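Local coordinates for protein glucose 1-dehydrogenase (Haloferax mediterranei, PDB 2B5W) that catalyses the zinc-dependent oxidation of D-glucose and some other aldoses, passing the electrons to NADP+ in preference to NAD+, at residues T250-P253 / K254-I257; E281-A284 / G285-H288. The protein carries 1 engineered substitution. All blocks are in the same frame, centred on the assembly; numbering follows the deposited sequence.

Contact 1 (T250-P253 / K254-I257); sequences TGFP and KHAI. With NAP (NADP nicotinamide-adenine-dinucleotide phosphate), chain I.
Thr250 OG1 is gripped twice, by the ring nitrogen ND1 of His255 at 2.8 Å and by the backbone N-H of Phe252 at 3.1 Å. The second bond closes an ST turn, and both are possible because OG1 stands between the backbone N and the carbonyl carbon (chi1 56°), facing the coming helix. A threonine suits the spot: its hydroxyl can give as well as accept, while CG2 lies against the edge of the same imidazole, near ND1. OG1 meets the imidazole at its edge, which helps to fix the rotation of the ring. One face of His255 is then covered by Phe252, whose CD2 sits over the ring centre in an edge-to-face pair, centroids 4.8 Å apart and planes at 58°. Phe252 in turn offers a face to the cofactor: the adenine amino nitrogen N6A of NADP lies 3.4 Å above the middle of the phenyl plane. Beside the ring runs the extended lysine chain, with Lys254 CB 3.7 Å from Phe252 CE2. Cutting Phe252 back to an alanine would probably leave the adenine amino group without its aromatic floor and the imidazole freer to tilt. The backbone turns into the helix here as well, His255 N donating to Phe252 O at 2.9 Å. Gly251 has positive phi, and its CA lies 3.6 Å from the ribose oxygen O3D of NADP, where a side chain would collide. His255 CE1, at the imidazole edge, stands over the adenine face, 3.6 Å from C6A, while His255 NE2 and Lys254 NZ bind a citrate probably from the crystallisation liquor. At this place the adenine meets aromatic and van der Waals contacts, from a histidine and a phenylalanine whose rings probably steady one another.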
# COMPACT_ATOMS: atom_id res chain seq x y z
N THR A 250 -1.98 17.47 -2.09
CA THR A 250 -2.60 18.44 -2.98
C THR A 250 -4.09 18.30 -3.07
O THR A 250 -4.80 19.25 -3.40
CB THR A 250 -2.06 18.32 -4.41
OG1 THR A 250 -2.26 16.98 -4.88
CG2 THR A 250 -0.59 18.60 -4.49
N GLY A 251 -4.61 17.10 -2.85
CA GLY A 251 -6.01 16.84 -3.12
C GLY A 251 -6.32 16.80 -4.60
O GLY A 251 -7.49 16.93 -4.98
N PHE A 252 -5.30 16.59 -5.44
CA PHE A 252 -5.44 16.59 -6.92
C PHE A 252 -5.38 15.15 -7.40
O PHE A 252 -4.31 14.55 -7.38
CB PHE A 252 -4.30 17.41 -7.53
CG PHE A 252 -4.46 17.76 -9.02
CD1 PHE A 252 -5.47 18.62 -9.46
CD2 PHE A 252 -3.55 17.29 -9.95
CE1 PHE A 252 -5.57 18.96 -10.83
CE2 PHE A 252 -3.64 17.62 -11.31
CZ PHE A 252 -4.66 18.44 -11.74
N PRO A 253 -6.50 14.60 -7.86
CA PRO A 253 -6.58 13.17 -8.23
C PRO A 253 -5.54 12.64 -9.21
O PRO A 253 -5.08 11.50 -9.09
CB PRO A 253 -7.98 13.05 -8.80
CG PRO A 253 -8.73 14.07 -8.06
CD PRO A 253 -7.82 15.24 -7.93
N LYS A 254 -5.15 13.46 -10.17
CA LYS A 254 -4.10 13.03 -11.07
C LYS A 254 -2.79 12.65 -10.35
O LYS A 254 -2.05 11.81 -10.83
CB LYS A 254 -3.83 14.07 -12.16
CG LYS A 254 -5.06 14.34 -13.03
CD LYS A 254 -4.72 15.19 -14.26
CE LYS A 254 -5.82 15.11 -15.31
NZ LYS A 254 -5.59 16.06 -16.43
N HIS A 255 -2.51 13.28 -9.22
CA HIS A 255 -1.32 12.95 -8.47
C HIS A 255 -1.36 11.56 -7.85
O HIS A 255 -0.33 10.91 -7.75
CB HIS A 255 -1.09 14.00 -7.40
CG HIS A 255 -0.76 15.32 -7.97
ND1 HIS A 255 -0.88 16.49 -7.26
CD2 HIS A 255 -0.32 15.67 -9.21
CE1 HIS A 255 -0.52 17.50 -8.03
NE2 HIS A 255 -0.18 17.04 -9.21
N ALA A 256 -2.53 11.10 -7.43
CA ALA A 256 -2.65 9.73 -6.91
C ALA A 256 -2.25 8.72 -7.99
O ALA A 256 -1.47 7.81 -7.74
CB ALA A 256 -4.05 9.47 -6.41
N ILE A 257 -2.74 8.93 -9.21
CA ILE A 257 -2.46 8.03 -10.34
C ILE A 257 -1.03 8.10 -10.82
O ILE A 257 -0.36 7.10 -11.04
CB ILE A 257 -3.40 8.37 -11.54
CG1 ILE A 257 -4.88 8.35 -11.13
CG2 ILE A 257 -3.09 7.46 -12.73
CD1 ILE A 257 -5.40 6.99 -10.70
PA NAP I . -3.90 23.48 1.00
O1A NAP I . -5.09 23.76 0.21
O2A NAP I . -3.46 24.67 1.86
O5B NAP I . -2.68 23.09 0.08
C5B NAP I . -2.79 22.35 -1.11
C4B NAP I . -1.66 22.91 -1.95
O4B NAP I . -1.51 22.08 -3.08
C3B NAP I . -1.91 24.35 -2.44
O3B NAP I . -0.90 25.26 -2.03
C2B NAP I . -1.97 24.20 -3.96
O2B NAP I . -1.31 25.24 -4.68
C1B NAP I . -1.25 22.90 -4.20
N9A NAP I . -1.74 22.23 -5.39
C8A NAP I . -3.03 21.83 -5.64
N7A NAP I . -3.06 21.26 -6.86
C5A NAP I . -1.80 21.34 -7.41
C6A NAP I . -1.24 20.94 -8.63
N6A NAP I . -1.97 20.39 -9.62
N1A NAP I . 0.10 21.16 -8.86
C2A NAP I . 0.90 21.75 -7.90
N3A NAP I . 0.36 22.16 -6.70
C4A NAP I . -0.96 21.94 -6.46
O3 NAP I . -4.18 22.34 2.07
PN NAP I . -3.28 21.76 3.29
O1N NAP I . -1.83 21.77 2.96
O2N NAP I . -3.75 22.26 4.62
O5D NAP I . -3.88 20.32 2.96
C5D NAP I . -3.38 19.56 1.87
C4D NAP I . -4.33 18.41 1.54
O4D NAP I . -4.34 17.51 2.65
C3D NAP I . -5.78 18.85 1.31
O3D NAP I . -6.36 18.14 0.23
C2D NAP I . -6.45 18.50 2.64
O2D NAP I . -7.84 18.32 2.58
C1D NAP I . -5.69 17.23 3.02
N1N NAP I . -5.62 16.92 4.46
C2N NAP I . -5.86 15.62 4.77
C3N NAP I . -5.73 15.21 6.07
C7N NAP I . -5.83 13.73 6.29
O7N NAP I . -5.89 13.41 7.65
N7N NAP I . -5.87 12.87 5.23
C4N NAP I . -5.39 16.10 7.10
C5N NAP I . -5.13 17.42 6.76
C6N NAP I . -5.22 17.82 5.42
P2B NAP I . -2.11 26.60 -5.18
O1X NAP I . -2.52 27.41 -4.07
O2X NAP I . -1.07 27.27 -6.10
O3X NAP I . -3.34 26.18 -6.00

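Contact 2 (E281-A284 / G285-H288)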
# COMPACT_ATOMS: atom_id res chain seq x y z
N GLU A 281 -9.53 10.21 -18.67
CA GLU A 281 -8.80 9.08 -19.21
C GLU A 281 -7.53 8.78 -18.39
O GLU A 281 -6.69 9.66 -18.21
CB GLU A 281 -8.41 9.30 -20.68
CG GLU A 281 -7.56 8.17 -21.25
CD GLU A 281 -7.39 8.24 -22.76
OE1 GLU A 281 -6.29 8.62 -23.22
OE2 GLU A 281 -8.34 7.87 -23.48
N VAL A 282 -7.41 7.52 -17.95
CA VAL A 282 -6.25 7.00 -17.22
C VAL A 282 -5.73 5.76 -17.91
O VAL A 282 -6.52 4.88 -18.25
CB VAL A 282 -6.68 6.62 -15.79
CG1 VAL A 282 -5.57 5.88 -15.05
CG2 VAL A 282 -7.12 7.87 -15.02
N ASP A 283 -4.42 5.67 -18.11
CA ASP A 283 -3.82 4.42 -18.53
C ASP A 283 -3.71 3.51 -17.27
O ASP A 283 -2.68 3.46 -16.61
CB ASP A 283 -2.46 4.61 -19.18
CG ASP A 283 -2.01 3.37 -19.93
OD1 ASP A 283 -2.39 2.24 -19.53
OD2 ASP A 283 -1.27 3.42 -20.92
N ALA A 284 -4.81 2.81 -17.00
CA ALA A 284 -4.93 1.91 -15.86
C ALA A 284 -4.02 0.69 -16.03
O ALA A 284 -3.53 0.14 -15.05
CB ALA A 284 -6.37 1.49 -15.71
N GLY A 285 -3.80 0.23 -17.26
CA GLY A 285 -2.84 -0.82 -17.52
C GLY A 285 -1.45 -0.48 -17.05
O GLY A 285 -0.78 -1.30 -16.40
N ALA A 286 -0.99 0.73 -17.38
CA ALA A 286 0.35 1.16 -16.98
C ALA A 286 0.46 1.33 -15.45
O ALA A 286 1.49 1.01 -14.90
CB ALA A 286 0.74 2.48 -17.69
N PHE A 287 -0.58 1.87 -14.85
CA PHE A 287 -0.69 2.03 -13.39
C PHE A 287 -0.54 0.67 -12.72
O PHE A 287 0.31 0.46 -11.87
CB PHE A 287 -2.04 2.66 -13.06
CG PHE A 287 -2.41 2.64 -11.62
CD1 PHE A 287 -2.04 3.69 -10.79
CD2 PHE A 287 -3.12 1.57 -11.07
CE1 PHE A 287 -2.40 3.69 -9.44
CE2 PHE A 287 -3.44 1.56 -9.71
CZ PHE A 287 -3.08 2.63 -8.90
N HIS A 288 -1.37 -0.27 -13.15
CA HIS A 288 -1.45 -1.61 -12.57
C HIS A 288 -0.14 -2.34 -12.74
O HIS A 288 0.42 -2.84 -11.78
CB HIS A 288 -2.60 -2.33 -13.28
CG HIS A 288 -2.94 -3.69 -12.74
ND1 HIS A 288 -4.07 -4.36 -13.17
CD2 HIS A 288 -2.34 -4.50 -11.85
CE1 HIS A 288 -4.16 -5.51 -12.53
NE2 HIS A 288 -3.12 -5.62 -11.71
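Asp283 OD1 accepts the backbone N-H of Ala286 at 3.0 Å, a side-chain cap on the first turn of helix 284-293. A chi1 of -165° places Asp283 CG beside the carbonyl carbon, and the carboxylate reaches forward to the helix start; the N-H comes to OD1 from above the carboxylate plane, with a fairly straight N-H...O angle of 159°. Aspartate is apt at an N-cap because its short side chain can serve an amide that has no carbonyl one turn back. The same OD1 also takes the backbone N-H of Trp278 of the second subunit, so one oxygen serves two chains; its negative charge would probably be favoured by the helix's positive end. Ala286 CB lies 3.6 Å from Asp283 OD1, its small methyl fitting beside the carboxylate. The backbone carbonyls supply the next acceptors: Asp283 O receives Phe287 N at 3.2 Å, and Ala284 O receives His288 N at 2.9 Å, the ordinary i to i+4 bonds of a helix getting under way. Before them Asp283 is the centre of an inverse gamma turn, closed by a weak bond from Ala284 N to Val282 O, which bends the chain sharply from strand to helix. His288 NE2 is satisfied by Glu248 of the second subunit. Residues 281-283 pair antiparallel with a strand of that subunit, carrying the sheet across the dimer interface, while within the chain Val282 rests on Ile257 and Phe287 on Val260, both of helix 253-262.

How the contacts relate
Both contacts mark the start of a helix in the nucleotide-binding domain, and both are largely buried and touch the second subunit. Contact 1 follows strand 243-248 of the parallel sheet and is also lined by the cofactor, so its chemistry is aromatic, with a hydroxyl-imidazole bond at its centre. Contact 2 lies farther from the middle of the chain and is covered largely by the second subunit; a carboxylate and backbone amides do its work. The two meet where Ile257 O packs 3.8 Å from Phe287 CD1. Glu248, bonded to the amides of Thr250 and Gly251, also receives His288 of the other subunit, tying cofactor loop to dimer interface.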